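Local coordinates for protein biliverdin reductase (Synechocystis sp., PDB 5B3V) that probably reduces biliverdin to bilirubin with NADPH as hydride donor, at residues A[127-132]-A[303-308]; A[198-203]-A[225-230]. All blocks are in the same frame, centred on the assembly; numbering follows the deposited sequence.

Interaction 1 (A[127-132]-A[303-308]); sequences LLHVEH and PLYVDL. With NAP (NADP nicotinamide-adenine-dinucleotide phosphate), chain E.
The loop leading into helix 308-324 and its first residue, L308, pack in a mostly apolar, buried contact against 128-131, an outermost strand of the parallel sheet. The chief apolar piece is L308: its CD2 meets L128 CD2 at 3.6 Å, while CD1 turns to V130 CG2 at 3.9 Å. With CG anti to the backbone N (chi1 178°), the L308 fork reaches across the L128 carbonyl to touch both neighbours. Further along, L304 lays CD2 over one face of the H129 imidazole, while its CD1 makes the closer touch, 3.6 Å from H129 ND1, and V306 CG1 comes obliquely to H129 CE1 at 3.6 Å. The rim of that ring is polar: a water in its plane lies 2.6 Å from H129 ND1 and donates to V306 O, while NE2 bonds to D290. The Y305 ring crosses H129 steeply, planes 74° apart, and delivers its hydroxyl to the end of the strand, where H132 N donates to Y305 OH at 2.8 Å in a nearly straight bond (168°). The same OH also bonds D290, so one aspartate on helix 286-300 joins Y305 to H129. A phenylalanine in place of Y305 would probably leave H132 N without its acceptor and D290 with one partner fewer. E131 leaves the strand away from the loop; its OE2 accepts from I133 N, and its OE1 lies 3.5 Å from C6N of the nicotinamide. This is the outer strand of an NADP-binding Rossmann fold, its flank covered by the returning C-terminal chain.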
ATOM      1  N   LEU A 127       7.887 -11.997  12.175  1.00 25.02           N
ATOM      2  CA  LEU A 127       7.927 -10.768  11.395  1.00 24.63           C
ATOM      3  C   LEU A 127       6.549 -10.437  10.841  1.00 23.85           C
ATOM      4  O   LEU A 127       5.906 -11.275  10.200  1.00 23.30           O
ATOM      5  CB  LEU A 127       8.924 -10.897  10.245  1.00 25.05           C
ATOM      6  CG  LEU A 127       8.853  -9.734   9.250  1.00 24.74           C
ATOM      7  CD1 LEU A 127       9.306  -8.434   9.902  1.00 25.09           C
ATOM      8  CD2 LEU A 127       9.657 -10.024   7.991  1.00 25.85           C
ATOM      9  N   LEU A 128       6.102  -9.209  11.082  1.00 23.38           N
ATOM     10  CA  LEU A 128       4.883  -8.677  10.477  1.00 22.78           C
ATOM     11  C   LEU A 128       5.263  -7.373   9.786  1.00 22.23           C
ATOM     12  O   LEU A 128       5.392  -6.332  10.439  1.00 22.59           O
ATOM     13  CB  LEU A 128       3.790  -8.458  11.513  1.00 22.97           C
ATOM     14  CG  LEU A 128       2.502  -7.828  10.979  1.00 22.30           C
ATOM     15  CD1 LEU A 128       1.934  -8.664   9.846  1.00 21.59           C
ATOM     16  CD2 LEU A 128       1.482  -7.670  12.092  1.00 22.91           C
ATOM     17  N   HIS A 129       5.450  -7.434   8.471  1.00 21.76           N
ATOM     18  CA  HIS A 129       5.867  -6.287   7.680  1.00 21.84           C
ATOM     19  C   HIS A 129       4.809  -5.974   6.633  1.00 21.63           C
ATOM     20  O   HIS A 129       4.322  -6.879   5.945  1.00 21.01           O
ATOM     21  CB  HIS A 129       7.212  -6.550   7.001  1.00 22.20           C
ATOM     22  CG  HIS A 129       7.543  -5.569   5.920  1.00 22.12           C
ATOM     23  ND1 HIS A 129       7.902  -4.264   6.181  1.00 22.29           N
ATOM     24  CD2 HIS A 129       7.558  -5.702   4.572  1.00 22.27           C
ATOM     25  CE1 HIS A 129       8.130  -3.637   5.040  1.00 22.61           C
ATOM     26  NE2 HIS A 129       7.929  -4.487   4.050  1.00 22.69           N
ATOM     27  N   VAL A 130       4.451  -4.698   6.524  1.00 21.31           N
ATOM     28  CA  VAL A 130       3.584  -4.208   5.459  1.00 21.34           C
ATOM     29  C   VAL A 130       4.446  -3.466   4.449  1.00 21.80           C
ATOM     30  O   VAL A 130       5.212  -2.565   4.813  1.00 22.15           O
ATOM     31  CB  VAL A 130       2.468  -3.301   6.003  1.00 21.02           C
ATOM     32  CG1 VAL A 130       1.611  -2.776   4.856  1.00 21.00           C
ATOM     33  CG2 VAL A 130       1.614  -4.059   7.004  1.00 20.73           C
ATOM     34  N   GLU A 131       4.332  -3.857   3.185  1.00 21.77           N
ATOM     35  CA  GLU A 131       5.068  -3.190   2.124  1.00 22.55           C
ATOM     36  C   GLU A 131       4.481  -1.807   1.864  1.00 22.29           C
ATOM     37  O   GLU A 131       3.261  -1.619   1.877  1.00 21.74           O
ATOM     38  CB  GLU A 131       5.038  -4.046   0.855  1.00 23.28           C
ATOM     39  CG  GLU A 131       5.227  -3.298  -0.461  1.00 23.83           C
ATOM     40  CD  GLU A 131       3.944  -2.662  -0.966  1.00 23.94           C
ATOM     41  OE1 GLU A 131       2.897  -3.338  -0.943  1.00 23.84           O
ATOM     42  OE2 GLU A 131       3.983  -1.482  -1.364  1.00 23.35           O
ATOM     43  N   HIS A 132       5.365  -0.830   1.620  1.00 22.50           N
ATOM     44  CA  HIS A 132       4.960   0.540   1.285  1.00 22.42           C
ATOM     45  C   HIS A 132       5.932   1.074   0.231  1.00 23.33           C
ATOM     46  O   HIS A 132       6.873   1.809   0.540  1.00 23.73           O
ATOM     47  CB  HIS A 132       4.923   1.433   2.521  1.00 22.30           C
ATOM     48  CG  HIS A 132       3.732   1.199   3.396  1.00 21.97           C
ATOM     49  ND1 HIS A 132       2.546   1.888   3.235  1.00 20.89           N
ATOM     50  CD2 HIS A 132       3.540   0.354   4.436  1.00 21.30           C
ATOM     51  CE1 HIS A 132       1.677   1.476   4.140  1.00 20.71           C
ATOM     52  NE2 HIS A 132       2.254   0.546   4.880  1.00 21.15           N
ATOM     53  N   PRO A 303      17.385  -2.833   9.779  1.00 32.73           N
ATOM     54  CA  PRO A 303      16.023  -2.315   9.958  1.00 31.54           C
ATOM     55  C   PRO A 303      15.331  -2.055   8.628  1.00 30.18           C
ATOM     56  O   PRO A 303      15.951  -1.656   7.641  1.00 30.39           O
ATOM     57  CB  PRO A 303      16.241  -1.010  10.734  1.00 31.08           C
ATOM     58  CG  PRO A 303      17.546  -1.201  11.434  1.00 33.56           C
ATOM     59  CD  PRO A 303      18.385  -2.021  10.494  1.00 33.34           C
ATOM     60  N   LEU A 304      14.022  -2.285   8.617  1.00 28.74           N
ATOM     61  CA  LEU A 304      13.225  -2.077   7.421  1.00 27.65           C
ATOM     62  C   LEU A 304      12.974  -0.593   7.183  1.00 26.58           C
ATOM     63  O   LEU A 304      12.940   0.217   8.115  1.00 27.07           O
ATOM     64  CB  LEU A 304      11.902  -2.833   7.526  1.00 26.88           C
ATOM     65  CG  LEU A 304      12.062  -4.346   7.354  1.00 27.30           C
ATOM     66  CD1 LEU A 304      10.932  -5.098   8.033  1.00 26.31           C
ATOM     67  CD2 LEU A 304      12.138  -4.709   5.876  1.00 27.42           C
ATOM     68  N   TYR A 305      12.797  -0.239   5.907  1.00 25.77           N
ATOM     69  CA  TYR A 305      12.652   1.161   5.520  1.00 24.81           C
ATOM     70  C   TYR A 305      11.385   1.790   6.077  1.00 24.33           C
ATOM     71  O   TYR A 305      11.326   3.016   6.215  1.00 24.22           O
ATOM     72  CB  TYR A 305      12.663   1.285   3.997  1.00 24.47           C
ATOM     73  CG  TYR A 305      11.465   0.647   3.337  1.00 24.18           C
ATOM     74  CD1 TYR A 305      11.461  -0.706   3.028  1.00 24.49           C
ATOM     75  CD2 TYR A 305      10.335   1.394   3.025  1.00 23.89           C
ATOM     76  CE1 TYR A 305      10.371  -1.297   2.429  1.00 24.24           C
ATOM     77  CE2 TYR A 305       9.240   0.811   2.424  1.00 23.57           C
ATOM     78  CZ  TYR A 305       9.262  -0.536   2.128  1.00 23.81           C
ATOM     79  OH  TYR A 305       8.177  -1.132   1.527  1.00 23.45           O
ATOM     80  N   VAL A 306      10.373   0.983   6.380  1.00 24.34           N
ATOM     81  CA  VAL A 306       9.141   1.448   6.998  1.00 24.52           C
ATOM     82  C   VAL A 306       8.898   0.611   8.244  1.00 24.89           C
ATOM     83  O   VAL A 306       9.226  -0.578   8.290  1.00 25.11           O
ATOM     84  CB  VAL A 306       7.937   1.364   6.024  1.00 23.78           C
ATOM     85  CG1 VAL A 306       7.633  -0.089   5.661  1.00 23.23           C
ATOM     86  CG2 VAL A 306       6.711   2.053   6.609  1.00 24.00           C
ATOM     87  N   ASP A 307       8.354   1.249   9.271  1.00 25.51           N
ATOM     88  CA  ASP A 307       7.971   0.542  10.480  1.00 25.71           C
ATOM     89  C   ASP A 307       6.539   0.047  10.361  1.00 24.41           C
ATOM     90  O   ASP A 307       5.704   0.658   9.690  1.00 23.86           O
ATOM     91  CB  ASP A 307       8.109   1.441  11.711  1.00 27.36           C
ATOM     92  CG  ASP A 307       9.548   1.784  12.024  1.00 31.80           C
ATOM     93  OD1 ASP A 307      10.443   1.037  11.577  1.00 37.36           O
ATOM     94  OD2 ASP A 307       9.784   2.787  12.730  1.00 38.37           O
ATOM     95  N   LEU A 308       6.267  -1.088  11.008  1.00 23.99           N
ATOM     96  CA  LEU A 308       4.890  -1.557  11.117  1.00 22.98           C
ATOM     97  C   LEU A 308       4.031  -0.536  11.853  1.00 22.92           C
ATOM     98  O   LEU A 308       2.847  -0.364  11.538  1.00 21.88           O
ATOM     99  CB  LEU A 308       4.851  -2.908  11.827  1.00 23.02           C
ATOM    100  CG  LEU A 308       3.459  -3.499  12.040  1.00 22.90           C
ATOM    101  CD1 LEU A 308       2.759  -3.718  10.706  1.00 22.35           C
ATOM    102  CD2 LEU A 308       3.541  -4.789  12.835  1.00 22.22           C
TER
HETATM  103  PA  NAP E 401      -4.257  -8.115  -8.867  1.00 25.14           P
HETATM  104  O1A NAP E 401      -3.204  -8.058  -9.902  1.00 26.98           O
HETATM  105  O2A NAP E 401      -5.672  -7.986  -9.268  1.00 26.97           O
HETATM  106  O5B NAP E 401      -4.088  -9.526  -8.099  1.00 27.68           O
HETATM  107  C5B NAP E 401      -5.013 -10.111  -7.179  1.00 24.96           C
HETATM  108  C4B NAP E 401      -4.865 -11.654  -7.084  1.00 24.86           C
HETATM  109  O4B NAP E 401      -6.308 -11.449  -6.861  1.00 24.83           O
HETATM  110  C3B NAP E 401      -5.142 -12.835  -8.063  1.00 25.44           C
HETATM  111  O3B NAP E 401      -4.868 -14.083  -7.418  1.00 29.61           O
HETATM  112  C2B NAP E 401      -6.604 -12.570  -8.215  1.00 25.52           C
HETATM  113  O2B NAP E 401      -7.408 -13.572  -8.907  1.00 26.31           O
HETATM  114  C1B NAP E 401      -6.866 -12.726  -6.715  1.00 24.89           C
HETATM  115  N9A NAP E 401      -8.298 -12.517  -6.482  1.00 25.04           N
HETATM  116  C8A NAP E 401      -9.081 -11.735  -7.219  1.00 25.30           C
HETATM  117  N7A NAP E 401     -10.316 -11.835  -6.739  1.00 25.28           N
HETATM  118  C5A NAP E 401     -10.303 -12.699  -5.725  1.00 25.50           C
HETATM  119  C6A NAP E 401     -11.283 -13.129  -4.929  1.00 25.28           C
HETATM  120  N6A NAP E 401     -12.490 -12.625  -5.167  1.00 26.01           N
HETATM  121  N1A NAP E 401     -11.067 -14.016  -3.946  1.00 24.79           N
HETATM  122  C2A NAP E 401      -9.767 -14.497  -3.760  1.00 24.02           C
HETATM  123  N3A NAP E 401      -8.754 -14.029  -4.611  1.00 23.68           N
HETATM  124  C4A NAP E 401      -9.055 -13.155  -5.589  1.00 24.63           C
HETATM  125  O3  NAP E 401      -3.978  -6.931  -7.796  1.00 26.08           O
HETATM  126  PN  NAP E 401      -2.594  -6.390  -7.155  1.00 26.02           P
HETATM  127  O1N NAP E 401      -2.444  -4.966  -7.519  1.00 28.53           O
HETATM  128  O2N NAP E 401      -1.522  -7.354  -7.477  1.00 27.06           O
HETATM  129  O5D NAP E 401      -2.875  -6.466  -5.570  1.00 24.94           O
HETATM  130  C5D NAP E 401      -2.487  -7.405  -4.572  1.00 23.77           C
HETATM  131  C4D NAP E 401      -2.740  -6.736  -3.187  1.00 23.48           C
HETATM  132  O4D NAP E 401      -1.815  -5.751  -3.825  1.00 27.62           O
HETATM  133  C3D NAP E 401      -3.617  -5.559  -2.674  1.00 22.47           C
HETATM  134  O3D NAP E 401      -3.374  -5.357  -1.281  1.00 22.30           O
HETATM  135  C2D NAP E 401      -3.027  -4.456  -3.470  1.00 24.37           C
HETATM  136  O2D NAP E 401      -3.528  -3.193  -3.020  1.00 24.52           O
HETATM  137  C1D NAP E 401      -1.658  -4.667  -2.918  1.00 24.61           C
HETATM  138  N1N NAP E 401      -0.741  -3.686  -3.530  1.00 26.47           N
HETATM  139  C2N NAP E 401      -0.545  -3.719  -4.910  1.00 28.09           C
HETATM  140  C3N NAP E 401       0.312  -2.807  -5.508  1.00 30.36           C
HETATM  141  C7N NAP E 401       0.517  -2.855  -6.878  1.00 32.68           C
HETATM  142  O7N NAP E 401      -0.124  -3.615  -7.597  1.00 32.86           O
HETATM  143  N7N NAP E 401       1.417  -2.000  -7.332  1.00 34.73           N
HETATM  144  C4N NAP E 401       1.004  -1.877  -4.742  1.00 29.36           C
HETATM  145  C5N NAP E 401       0.810  -1.837  -3.367  1.00 26.75           C
HETATM  146  C6N NAP E 401      -0.055  -2.739  -2.759  1.00 25.38           C
HETATM  147  P2B NAP E 401      -7.368 -13.997 -10.443  1.00 26.01           P
HETATM  148  O1X NAP E 401      -8.799 -14.151 -10.735  1.00 26.37           O
HETATM  149  O2X NAP E 401      -6.688 -12.884 -11.119  1.00 27.12           O
HETATM  150  O3X NAP E 401      -6.598 -15.262 -10.420  1.00 29.91           O
HETATM  151  O   HOH W   1       7.563  -2.721   8.218  1.00 22.77           O

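Interaction 2 (A[198-203]-A[225-230]); sequences TVQQVD and YLQFNN
V199 CG2 sits over one face of the F228 ring, 3.9 Å from its centroid and 22° off the normal, a CH-pi contact. A water lies in the ring plane at the edge of F228 and ties T198 O to N230 N, while T198 O itself approaches the ring obliquely. CG2 stands anti to the V199 carbonyl carbon, which carries it over the aromatic, with F228 CZ at 3.7 Å. Two further flat groups, the amides of Q201 and Q227, end side chains that run side by side in one direction, with planes 75° apart; here the touch is aliphatic against amide, Q201 CG to Q227 OE1 at 3.4 Å. These residues belong to the antiparallel hairpin of strands 199-210 and 217-228, the former at the outer edge of the large mixed sheet of the C-terminal domain. A classic beta bulge interrupts the ladder: Q200 and Q201 both face Q227, and Q227 O takes Q200 N at 2.7 Å in the plane of its carbonyl, with only a weak bond from Q201 N. Beyond the bulge the register is regular. Q227 N donates to Q201 O at 3.1 Å, and D203 and Y225 form a hydrogen-bonded pair in which Y225 N reaches D203 O at 2.7 Å, almost straight at 179°. Between them V202 and L226 make a non-hydrogen-bonded pair, their side chains on the face opposite Q201 and Q227, with V202 CG2 and L226 CD2 4.3 Å apart. Helix 308-324 meets the strand here, V199 touching V317 and V202 touching C321.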
ATOM      1  N   THR A 198       1.824  13.096  13.312  1.00 23.09           N
ATOM      2  CA  THR A 198       0.504  12.811  13.860  1.00 23.98           C
ATOM      3  C   THR A 198      -0.547  13.766  13.305  1.00 24.73           C
ATOM      4  O   THR A 198      -0.298  14.961  13.127  1.00 25.58           O
ATOM      5  CB  THR A 198       0.544  12.901  15.388  1.00 24.48           C
ATOM      6  OG1 THR A 198       1.503  11.964  15.894  1.00 26.54           O
ATOM      7  CG2 THR A 198      -0.821  12.590  15.997  1.00 25.12           C
ATOM      8  N   VAL A 199      -1.729  13.224  13.026  1.00 24.67           N
ATOM      9  CA  VAL A 199      -2.865  14.010  12.560  1.00 25.51           C
ATOM     10  C   VAL A 199      -3.684  14.443  13.769  1.00 26.76           C
ATOM     11  O   VAL A 199      -3.989  13.627  14.646  1.00 26.49           O
ATOM     12  CB  VAL A 199      -3.723  13.204  11.569  1.00 24.69           C
ATOM     13  CG1 VAL A 199      -5.056  13.895  11.329  1.00 25.70           C
ATOM     14  CG2 VAL A 199      -2.984  13.008  10.257  1.00 22.98           C
ATOM     15  N   GLN A 200      -4.040  15.727  13.819  1.00 28.30           N
ATOM     16  CA  GLN A 200      -4.826  16.264  14.923  1.00 29.96           C
ATOM     17  C   GLN A 200      -6.327  16.162  14.696  1.00 29.78           C
ATOM     18  O   GLN A 200      -7.090  16.155  15.671  1.00 30.47           O
ATOM     19  CB  GLN A 200      -4.470  17.735  15.161  1.00 31.09           C
ATOM     20  CG  GLN A 200      -5.025  18.324  16.453  1.00 31.86           C
ATOM     21  CD  GLN A 200      -5.189  19.830  16.389  1.00 39.31           C
ATOM     22  OE1 GLN A 200      -5.732  20.366  15.422  1.00 34.15           O
ATOM     23  NE2 GLN A 200      -4.720  20.523  17.421  1.00 35.52           N
ATOM     24  N   GLN A 201      -6.765  16.075  13.443  1.00 29.94           N
ATOM     25  CA  GLN A 201      -8.155  16.340  13.100  1.00 31.32           C
ATOM     26  C   GLN A 201      -8.457  15.749  11.729  1.00 30.64           C
ATOM     27  O   GLN A 201      -7.664  15.899  10.797  1.00 28.76           O
ATOM     28  CB  GLN A 201      -8.418  17.853  13.113  1.00 33.78           C
ATOM     29  CG  GLN A 201      -9.715  18.291  12.460  1.00 36.15           C
ATOM     30  CD  GLN A 201     -10.921  18.030  13.338  1.00 46.24           C
ATOM     31  OE1 GLN A 201     -11.492  16.940  13.323  1.00 46.99           O
ATOM     32  NE2 GLN A 201     -11.305  19.027  14.127  1.00 46.33           N
ATOM     33  N   VAL A 202      -9.607  15.087  11.609  1.00 30.67           N
ATOM     34  CA  VAL A 202      -9.950  14.331  10.411  1.00 29.67           C
ATOM     35  C   VAL A 202     -11.368  14.675   9.974  1.00 30.52           C
ATOM     36  O   VAL A 202     -12.310  14.567  10.766  1.00 34.41           O
ATOM     37  CB  VAL A 202      -9.821  12.812  10.641  1.00 27.47           C
ATOM     38  CG1 VAL A 202     -10.410  12.040   9.465  1.00 24.81           C
ATOM     39  CG2 VAL A 202      -8.368  12.426  10.857  1.00 26.53           C
ATOM     40  N   ASP A 203     -11.516  15.078   8.711  1.00 29.69           N
ATOM     41  CA  ASP A 203     -12.801  15.193   8.033  1.00 29.43           C
ATOM     42  C   ASP A 203     -12.703  14.462   6.704  1.00 26.65           C
ATOM     43  O   ASP A 203     -11.668  14.521   6.038  1.00 25.03           O
ATOM     44  CB  ASP A 203     -13.195  16.652   7.783  1.00 32.43           C
ATOM     45  CG  ASP A 203     -13.043  17.520   9.013  1.00 41.31           C
ATOM     46  OD1 ASP A 203     -14.052  17.752   9.712  1.00 54.16           O
ATOM     47  OD2 ASP A 203     -11.913  17.981   9.294  1.00 43.19           O
ATOM     48  N   TYR A 225      -9.690  15.579   4.525  1.00 21.59           N
ATOM     49  CA  TYR A 225      -9.135  16.875   4.898  1.00 21.79           C
ATOM     50  C   TYR A 225      -8.479  16.718   6.260  1.00 22.72           C
ATOM     51  O   TYR A 225      -9.169  16.593   7.277  1.00 24.60           O
ATOM     52  CB  TYR A 225     -10.220  17.950   4.901  1.00 22.69           C
ATOM     53  CG  TYR A 225     -10.911  18.068   3.565  1.00 21.34           C
ATOM     54  CD1 TYR A 225     -10.189  18.371   2.419  1.00 20.30           C
ATOM     55  CD2 TYR A 225     -12.280  17.867   3.442  1.00 23.64           C
ATOM     56  CE1 TYR A 225     -10.805  18.476   1.189  1.00 19.81           C
ATOM     57  CE2 TYR A 225     -12.910  17.972   2.212  1.00 21.25           C
ATOM     58  CZ  TYR A 225     -12.165  18.277   1.089  1.00 20.25           C
ATOM     59  OH  TYR A 225     -12.775  18.382  -0.140  1.00 19.13           O
ATOM     60  N   LEU A 226      -7.151  16.699   6.271  1.00 22.25           N
ATOM     61  CA  LEU A 226      -6.377  16.407   7.469  1.00 23.73           C
ATOM     62  C   LEU A 226      -5.755  17.688   8.007  1.00 24.42           C
ATOM     63  O   LEU A 226      -5.181  18.474   7.244  1.00 23.61           O
ATOM     64  CB  LEU A 226      -5.275  15.387   7.173  1.00 22.82           C
ATOM     65  CG  LEU A 226      -5.602  14.134   6.355  1.00 21.58           C
ATOM     66  CD1 LEU A 226      -4.366  13.255   6.244  1.00 20.95           C
ATOM     67  CD2 LEU A 226      -6.759  13.356   6.961  1.00 22.12           C
ATOM     68  N   GLN A 227      -5.870  17.892   9.314  1.00 26.77           N
ATOM     69  CA  GLN A 227      -5.166  18.954  10.017  1.00 27.98           C
ATOM     70  C   GLN A 227      -4.104  18.308  10.896  1.00 27.28           C
ATOM     71  O   GLN A 227      -4.419  17.456  11.735  1.00 27.50           O
ATOM     72  CB  GLN A 227      -6.128  19.808  10.847  1.00 30.62           C
ATOM     73  CG  GLN A 227      -7.076  20.669  10.024  1.00 31.08           C
ATOM     74  CD  GLN A 227      -8.257  21.161  10.831  1.00 35.43           C
ATOM     75  OE1 GLN A 227      -8.166  21.331  12.051  1.00 47.28           O
ATOM     76  NE2 GLN A 227      -9.381  21.387  10.150  1.00 35.80           N
ATOM     77  N   PHE A 228      -2.851  18.687  10.679  1.00 27.54           N
ATOM     78  CA  PHE A 228      -1.738  18.126  11.425  1.00 27.95           C
ATOM     79  C   PHE A 228      -1.431  18.983  12.646  1.00 30.21           C
ATOM     80  O   PHE A 228      -1.676  20.192  12.657  1.00 30.39           O
ATOM     81  CB  PHE A 228      -0.501  18.013  10.536  1.00 27.06           C
ATOM     82  CG  PHE A 228      -0.491  16.789   9.669  1.00 25.03           C
ATOM     83  CD1 PHE A 228      -1.233  16.739   8.496  1.00 23.94           C
ATOM     84  CD2 PHE A 228       0.255  15.682  10.030  1.00 23.86           C
ATOM     85  CE1 PHE A 228      -1.225  15.602   7.699  1.00 22.51           C
ATOM     86  CE2 PHE A 228       0.270  14.548   9.240  1.00 22.82           C
ATOM     87  CZ  PHE A 228      -0.471  14.506   8.072  1.00 22.03           C
ATOM     88  N   ASN A 229      -0.892  18.331  13.682  1.00 32.24           N
ATOM     89  CA  ASN A 229      -0.544  19.032  14.915  1.00 35.69           C
ATOM     90  C   ASN A 229       0.419  20.179  14.655  1.00 35.75           C
ATOM     91  O   ASN A 229       0.296  21.250  15.262  1.00 47.01           O
ATOM     92  CB  ASN A 229       0.064  18.059  15.923  1.00 32.57           C
ATOM     93  CG  ASN A 229      -0.842  16.891  16.216  1.00 30.91           C
ATOM     94  OD1 ASN A 229      -0.582  15.773  15.784  1.00 34.36           O
ATOM     95  ND2 ASN A 229      -1.914  17.142  16.957  1.00 32.54           N
ATOM     96  N   ASN A 230       1.385  19.982  13.757  1.00 35.45           N
ATOM     97  CA  ASN A 230       2.356  21.026  13.461  1.00 38.56           C
ATOM     98  C   ASN A 230       1.778  22.147  12.603  1.00 34.96           C
ATOM     99  O   ASN A 230       2.545  22.874  11.961  1.00 40.68           O
ATOM    100  CB  ASN A 230       3.603  20.427  12.795  1.00 38.82           C
ATOM    101  CG  ASN A 230       3.306  19.742  11.465  1.00 36.42           C
ATOM    102  OD1 ASN A 230       2.234  19.901  10.887  1.00 34.50           O
ATOM    103  ND2 ASN A 230       4.276  18.975  10.974  1.00 31.95           N
TER
HETATM  104  O   HOH W   2       1.947  17.138  12.899  1.00 28.01           O

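Interaction 1 is a buried contact whose strand ends beside the cofactor, whereas interaction 2 lies at the surface, away from the annotated sites; their centres are 24 Å apart and they do not touch. Along the chain, 198-203 and 225-230 fall inside the long loop closed by 127-132 and 303-308. Helix 308-324 links the two in space: L308 begins it in interaction 1, and its later residues meet V199 and V202 in interaction 2. The chemistry differs accordingly. Side chains carry interaction 1, with a single direct hydrogen bond across, while backbone hydrogen bonds carry interaction 2, with Q201, Q227, D203 and Y225 on the face opposite V202 and L226.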